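PDB 2QCK: flavin reductase domain protein from Arthrobacter sp., which probably binds FMN and reduces flavin, using an FMN-binding split-barrel type of fold. Local coordinates for residues V29-G33 and T34-F38; S62-P65 and A66-T70. All blocks are in the same frame, centred on the assembly; numbering follows the deposited sequence.

Interaction 1: V29-G33 and T34-F38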
ATOM      1  N   VAL A  29     -15.867  -7.665   7.603  1.00 31.23           N
ATOM      2  CA  VAL A  29     -16.207  -9.031   7.297  1.00 25.58           C
ATOM      3  C   VAL A  29     -17.275  -9.446   8.275  1.00 30.15           C
ATOM      4  O   VAL A  29     -17.303  -8.969   9.410  1.00 31.56           O
ATOM      5  CB  VAL A  29     -15.002  -9.948   7.368  1.00 29.63           C
ATOM      6  CG1 VAL A  29     -14.311  -9.860   8.715  1.00 31.52           C
ATOM      7  CG2 VAL A  29     -15.392 -11.389   7.010  1.00 29.77           C
ATOM      8  N   ASN A  30     -18.179 -10.273   7.797  1.00 29.02           N
ATOM      9  CA  ASN A  30     -19.259 -10.860   8.621  1.00 30.86           C
ATOM     10  C   ASN A  30     -18.955 -12.337   8.877  1.00 32.20           C
ATOM     11  O   ASN A  30     -19.153 -13.217   8.003  1.00 31.55           O
ATOM     12  CB  ASN A  30     -20.572 -10.679   7.858  1.00 30.15           C
ATOM     13  CG  ASN A  30     -21.789 -11.068   8.672  1.00 37.84           C
ATOM     14  OD1 ASN A  30     -21.696 -11.724   9.716  1.00 43.12           O
ATOM     15  ND2 ASN A  30     -22.947 -10.658   8.190  1.00 32.38           N
ATOM     16  N   TYR A  31     -18.471 -12.604  10.079  1.00 35.25           N
ATOM     17  CA  TYR A  31     -18.076 -13.931  10.472  1.00 35.50           C
ATOM     18  C   TYR A  31     -19.252 -14.627  11.139  1.00 38.13           C
ATOM     19  O   TYR A  31     -19.513 -14.447  12.326  1.00 38.90           O
ATOM     20  CB  TYR A  31     -16.910 -13.844  11.436  1.00 37.88           C
ATOM     21  CG  TYR A  31     -16.239 -15.143  11.777  1.00 37.97           C
ATOM     22  CD1 TYR A  31     -16.300 -16.254  10.931  1.00 41.88           C
ATOM     23  CD2 TYR A  31     -15.498 -15.241  12.939  1.00 39.25           C
ATOM     24  CE1 TYR A  31     -15.669 -17.435  11.276  1.00 43.55           C
ATOM     25  CE2 TYR A  31     -14.850 -16.387  13.278  1.00 43.87           C
ATOM     26  CZ  TYR A  31     -14.927 -17.489  12.458  1.00 44.25           C
ATOM     27  OH  TYR A  31     -14.259 -18.634  12.850  1.00 48.58           O
ATOM     28  N   ASN A  32     -19.964 -15.402  10.342  1.00 39.37           N
ATOM     29  CA  ASN A  32     -21.056 -16.201  10.825  1.00 43.25           C
ATOM     30  C   ASN A  32     -21.980 -15.412  11.692  1.00 40.26           C
ATOM     31  O   ASN A  32     -22.355 -15.851  12.770  1.00 42.91           O
ATOM     32  CB  ASN A  32     -20.513 -17.446  11.542  1.00 46.01           C
ATOM     33  CG  ASN A  32     -20.466 -18.646  10.622  1.00 61.24           C
ATOM     34  OD1 ASN A  32     -19.381 -19.077  10.205  1.00 81.12           O
ATOM     35  ND2 ASN A  32     -21.651 -19.155  10.240  1.00 67.20           N
ATOM     36  N   GLY A  33     -22.331 -14.219  11.220  1.00 41.00           N
ATOM     37  CA  GLY A  33     -23.321 -13.401  11.885  1.00 40.53           C
ATOM     38  C   GLY A  33     -22.826 -12.200  12.659  1.00 39.94           C
ATOM     39  O   GLY A  33     -23.616 -11.322  12.958  1.00 40.94           O
ATOM     40  N   THR A  34     -21.548 -12.162  13.019  1.00 35.23           N
ATOM     41  CA  THR A  34     -21.028 -11.063  13.827  1.00 35.58           C
ATOM     42  C   THR A  34     -20.132 -10.236  12.924  1.00 33.32           C
ATOM     43  O   THR A  34     -19.313 -10.810  12.263  1.00 33.48           O
ATOM     44  CB  THR A  34     -20.226 -11.606  15.015  1.00 36.58           C
ATOM     45  OG1 THR A  34     -21.098 -12.303  15.909  1.00 40.47           O
ATOM     46  CG2 THR A  34     -19.602 -10.493  15.777  1.00 37.27           C
ATOM     47  N   PRO A  35     -20.325  -8.907  12.863  1.00 34.24           N
ATOM     48  CA  PRO A  35     -19.469  -8.063  12.046  1.00 34.97           C
ATOM     49  C   PRO A  35     -18.115  -7.823  12.670  1.00 33.88           C
ATOM     50  O   PRO A  35     -18.003  -7.598  13.868  1.00 37.54           O
ATOM     51  CB  PRO A  35     -20.230  -6.746  11.953  1.00 34.31           C
ATOM     52  CG  PRO A  35     -21.036  -6.675  13.202  1.00 36.32           C
ATOM     53  CD  PRO A  35     -21.389  -8.122  13.523  1.00 36.21           C
ATOM     54  N   TYR A  36     -17.093  -7.889  11.841  1.00 33.34           N
ATOM     55  CA  TYR A  36     -15.740  -7.551  12.225  1.00 29.08           C
ATOM     56  C   TYR A  36     -15.233  -6.563  11.209  1.00 31.80           C
ATOM     57  O   TYR A  36     -15.687  -6.568  10.072  1.00 32.77           O
ATOM     58  CB  TYR A  36     -14.854  -8.771  12.167  1.00 33.64           C
ATOM     59  CG  TYR A  36     -15.083  -9.742  13.270  1.00 33.68           C
ATOM     60  CD1 TYR A  36     -16.136 -10.613  13.224  1.00 32.11           C
ATOM     61  CD2 TYR A  36     -14.238  -9.788  14.348  1.00 41.17           C
ATOM     62  CE1 TYR A  36     -16.361 -11.515  14.224  1.00 37.09           C
ATOM     63  CE2 TYR A  36     -14.438 -10.681  15.346  1.00 42.45           C
ATOM     64  CZ  TYR A  36     -15.506 -11.537  15.289  1.00 42.85           C
ATOM     65  OH  TYR A  36     -15.708 -12.436  16.313  1.00 44.80           O
ATOM     66  N   GLY A  37     -14.258  -5.740  11.593  1.00 30.67           N
ATOM     67  CA  GLY A  37     -13.649  -4.823  10.626  1.00 32.05           C
ATOM     68  C   GLY A  37     -12.460  -4.134  11.222  1.00 32.36           C
ATOM     69  O   GLY A  37     -12.299  -4.111  12.426  1.00 34.49           O
ATOM     70  N   PHE A  38     -11.609  -3.562  10.385  1.00 34.60           N
ATOM     71  CA  PHE A  38     -10.405  -2.974  10.916  1.00 33.17           C
ATOM     72  C   PHE A  38      -9.824  -1.957   9.930  1.00 33.43           C
ATOM     73  O   PHE A  38      -9.980  -2.090   8.727  1.00 30.50           O
ATOM     74  CB  PHE A  38      -9.410  -4.096  11.263  1.00 37.75           C
ATOM     75  CG  PHE A  38      -9.142  -5.032  10.129  1.00 39.79           C
ATOM     76  CD1 PHE A  38     -10.009  -6.110   9.854  1.00 36.72           C
ATOM     77  CD2 PHE A  38      -8.074  -4.817   9.287  1.00 36.57           C
ATOM     78  CE1 PHE A  38      -9.787  -6.969   8.784  1.00 37.58           C
ATOM     79  CE2 PHE A  38      -7.856  -5.658   8.205  1.00 37.39           C
ATOM     80  CZ  PHE A  38      -8.717  -6.761   7.982  1.00 38.25           C
TER

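Interaction 2: S62-P65 and A66-T70. With PO4 (phosphate ion), chain B.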
ATOM      1  N   SER A  62      -7.723  -9.246  16.009  1.00 35.02           N
ATOM      2  CA  SER A  62      -9.021  -9.762  16.476  1.00 32.24           C
ATOM      3  C   SER A  62      -9.900 -10.159  15.283  1.00 33.68           C
ATOM      4  O   SER A  62     -10.877 -10.871  15.420  1.00 37.48           O
ATOM      5  CB  SER A  62      -9.720  -8.684  17.334  1.00 33.33           C
ATOM      6  OG  SER A  62      -9.920  -7.507  16.578  1.00 41.86           O
ATOM      7  N   SER A  63      -9.555  -9.700  14.100  1.00 35.99           N
ATOM      8  CA  SER A  63     -10.328 -10.030  12.923  1.00 35.95           C
ATOM      9  C   SER A  63      -9.710 -11.156  12.086  1.00 36.45           C
ATOM     10  O   SER A  63     -10.239 -11.470  11.011  1.00 33.93           O
ATOM     11  CB  SER A  63     -10.443  -8.792  12.036  1.00 36.92           C
ATOM     12  OG  SER A  63     -11.071  -7.740  12.740  1.00 35.53           O
ATOM     13  N   TRP A  64      -8.603 -11.754  12.514  1.00 35.14           N
ATOM     14  CA  TRP A  64      -7.955 -12.784  11.661  1.00 35.14           C
ATOM     15  C   TRP A  64      -8.856 -14.035  11.450  1.00 33.46           C
ATOM     16  O   TRP A  64      -9.019 -14.506  10.315  1.00 36.08           O
ATOM     17  CB  TRP A  64      -6.557 -13.161  12.188  1.00 37.41           C
ATOM     18  CG  TRP A  64      -6.032 -14.369  11.502  1.00 36.14           C
ATOM     19  CD1 TRP A  64      -5.926 -15.635  12.014  1.00 34.50           C
ATOM     20  CD2 TRP A  64      -5.669 -14.461  10.122  1.00 38.24           C
ATOM     21  NE1 TRP A  64      -5.455 -16.501  11.046  1.00 32.94           N
ATOM     22  CE2 TRP A  64      -5.291 -15.809   9.873  1.00 32.06           C
ATOM     23  CE3 TRP A  64      -5.573 -13.531   9.087  1.00 38.03           C
ATOM     24  CZ2 TRP A  64      -4.858 -16.238   8.646  1.00 34.64           C
ATOM     25  CZ3 TRP A  64      -5.156 -13.979   7.852  1.00 34.67           C
ATOM     26  CH2 TRP A  64      -4.801 -15.319   7.645  1.00 37.66           C
ATOM     27  N   PRO A  65      -9.456 -14.560  12.518  1.00 34.91           N
ATOM     28  CA  PRO A  65     -10.298 -15.696  12.332  1.00 32.33           C
ATOM     29  C   PRO A  65     -11.446 -15.419  11.383  1.00 32.92           C
ATOM     30  O   PRO A  65     -11.809 -16.311  10.639  1.00 34.08           O
ATOM     31  CB  PRO A  65     -10.793 -16.003  13.750  1.00 33.30           C
ATOM     32  CG  PRO A  65      -9.696 -15.514  14.607  1.00 39.07           C
ATOM     33  CD  PRO A  65      -9.347 -14.218  13.944  1.00 34.21           C
ATOM     34  N   ALA A  66     -12.006 -14.207  11.401  1.00 30.66           N
ATOM     35  CA  ALA A  66     -13.100 -13.837  10.471  1.00 30.39           C
ATOM     36  C   ALA A  66     -12.582 -13.913   9.045  1.00 31.34           C
ATOM     37  O   ALA A  66     -13.210 -14.522   8.164  1.00 34.19           O
ATOM     38  CB  ALA A  66     -13.633 -12.429  10.751  1.00 30.78           C
ATOM     39  N   ILE A  67     -11.392 -13.366   8.844  1.00 31.47           N
ATOM     40  CA  ILE A  67     -10.759 -13.361   7.517  1.00 28.52           C
ATOM     41  C   ILE A  67     -10.318 -14.756   7.031  1.00 31.78           C
ATOM     42  O   ILE A  67     -10.452 -15.097   5.832  1.00 33.45           O
ATOM     43  CB  ILE A  67      -9.567 -12.346   7.513  1.00 32.44           C
ATOM     44  CG1 ILE A  67     -10.080 -10.907   7.733  1.00 35.71           C
ATOM     45  CG2 ILE A  67      -8.814 -12.375   6.191  1.00 26.14           C
ATOM     46  CD1 ILE A  67     -10.790 -10.267   6.541  1.00 30.85           C
ATOM     47  N   ALA A  68      -9.714 -15.533   7.918  1.00 27.92           N
ATOM     48  CA  ALA A  68      -9.348 -16.910   7.670  1.00 32.34           C
ATOM     49  C   ALA A  68     -10.523 -17.815   7.249  1.00 35.10           C
ATOM     50  O   ALA A  68     -10.354 -18.722   6.432  1.00 36.26           O
ATOM     51  CB  ALA A  68      -8.674 -17.498   8.916  1.00 32.49           C
ATOM     52  N   ASN A  69     -11.698 -17.565   7.817  1.00 33.40           N
ATOM     53  CA  ASN A  69     -12.841 -18.426   7.664  1.00 33.99           C
ATOM     54  C   ASN A  69     -14.023 -17.835   6.929  1.00 33.32           C
ATOM     55  O   ASN A  69     -15.054 -18.464   6.854  1.00 33.77           O
ATOM     56  CB  ASN A  69     -13.278 -18.890   9.033  1.00 33.79           C
ATOM     57  CG  ASN A  69     -12.203 -19.674   9.720  1.00 35.87           C
ATOM     58  OD1 ASN A  69     -11.733 -19.320  10.808  1.00 43.62           O
ATOM     59  ND2 ASN A  69     -11.758 -20.709   9.061  1.00 30.52           N
ATOM     60  N   THR A  70     -13.843 -16.691   6.282  1.00 35.39           N
ATOM     61  CA  THR A  70     -14.907 -16.083   5.508  1.00 33.78           C
ATOM     62  C   THR A  70     -14.445 -15.754   4.127  1.00 34.67           C
ATOM     63  O   THR A  70     -13.247 -15.526   3.903  1.00 35.56           O
ATOM     64  CB  THR A  70     -15.435 -14.837   6.237  1.00 36.41           C
ATOM     65  OG1 THR A  70     -15.772 -15.223   7.578  1.00 33.79           O
ATOM     66  CG2 THR A  70     -16.721 -14.298   5.572  1.00 34.48           C
TER
HETATM   67  P   PO4 B 167      -5.820 -20.178  10.569  0.50 40.39           P
HETATM   68  O1  PO4 B 167      -6.695 -20.680   9.446  0.50 31.76           O
HETATM   69  O2  PO4 B 167      -4.466 -19.746  10.033  0.50 46.70           O
HETATM   70  O3  PO4 B 167      -6.592 -19.036  11.169  0.50 46.34           O
HETATM   71  O4  PO4 B 167      -5.602 -21.220  11.649  0.50 44.65           O

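Interaction 1: V29-G33 and T34-F38
Tyr31 and Tyr36 lie on the same face of a beta hairpin, and their side chains slant across one another. The touch is made by the CE1 corner of Tyr36, which sits 3.7 Å from CB of Tyr31. That corner also comes to the edge of the Tyr31 ring, near its plane, with CE1 of Tyr36 4.0 Å from CD2 of Tyr31. The two rings are therefore not stacked. The torsions set this up. Tyr31 has CG anti to the backbone N (chi1 -171°), while Tyr36 has CG on the side of its backbone N (chi1 -73°), which swings its ring toward the turn. Val29 adds to the same face. Its CG1 packs 3.7 Å from CB of Tyr36, so Tyr36 meets Val29 at its root and Tyr31 at its ring.

The backbone fixes these positions. Val29 and Tyr36 form an antiparallel hydrogen-bonded pair, with Val29 N to Tyr36 O and Tyr36 N to Val29 O both at 2.7 Å. Tyr31 and Thr34 form the next such pair and close a type I' turn, a two-residue hairpin loop made by Asn32 and Gly33. At the backbone angles of Gly33 a side chain would run into the carbonyl O of Asn32. On the other face, Asn30 and Pro35 are directly across from each other. OD1 of Asn30 accepts a weak hydrogen bond from Gly33 N (3.0 Å), and its ND2 bonds to the carbonyl O of Glu107.

The hairpin joins strands 22-31 and 34-40. Its Val29, Tyr31 and Tyr36 side packs on helix 64-69, chiefly at Ala66. Its Asn30 and Pro35 side meets strands 101-103 and 109-111.

Interaction 2: S62-P65 and A66-T70
Ala68 lays its methyl over one face of the Trp64 indole, one helical turn further along. Its CB is 4.2 Å from the centroid of the five-membered ring, a CH-pi contact displaced toward the rim. Ile67 adds a looser touch, with CG2 4.3 Å from CZ3 of Trp64. The indole nitrogen turns to a phosphate ion, probably from the crystallisation liquor. NE1 of Trp64 gives O3 of the phosphate a weak hydrogen bond of 2.8 Å, bent to 128°. The same O3 lies 3.4 Å from CB of Ala68. A chi1 of 169° puts CG of Trp64 opposite the backbone N and brings the indole face against the Ala68 methyl. A leucine in place of Trp64 would probably leave that methyl less covered and the ion held by one weak bond fewer.

These side chains ride on the short helix 64-69, which packs against the antiparallel sheet of the flavin reductase-like domain, consistent with an FMN-binding split barrel. The i to i+4 bonds of its first turn set their spacing. Ala68 N reaches Trp64 O at 2.7 Å and is almost straight. Ile67 N reaches Ser63 O at 3.1 Å. Near the far end, OG1 of Thr70 donates to the carbonyl O of Ala66 (2.7 Å).

Further out, Trp64 rests on Arg125 and Ser127 of strand 116-127 and on Met57 of strand 51-58. Arg125 also takes the carbonyl O of Ile67 through its NE.

Overall arrangement
Interactions 1 and 2 adjoin, their centres about 8 Å apart, on the same side of the chain's centre. Interaction 1 is a surface contact within the hairpin of strands 22-31 and 34-40. Interaction 2 is partly buried and lies within helix 64-69, which packs on that hairpin. Among the touches between them, CG1 of Val29 is 3.3 Å from CB of Ala66, and CG2 of Val29 is 3.5 Å from CG2 of Thr70. Paired strand bonds and crossing tyrosines shape the hairpin. In the helix, i to i+4 bonds and one indole do the work, and the indole also reaches a bound ion. Strands 51-58 and 116-127 also pack on the helix.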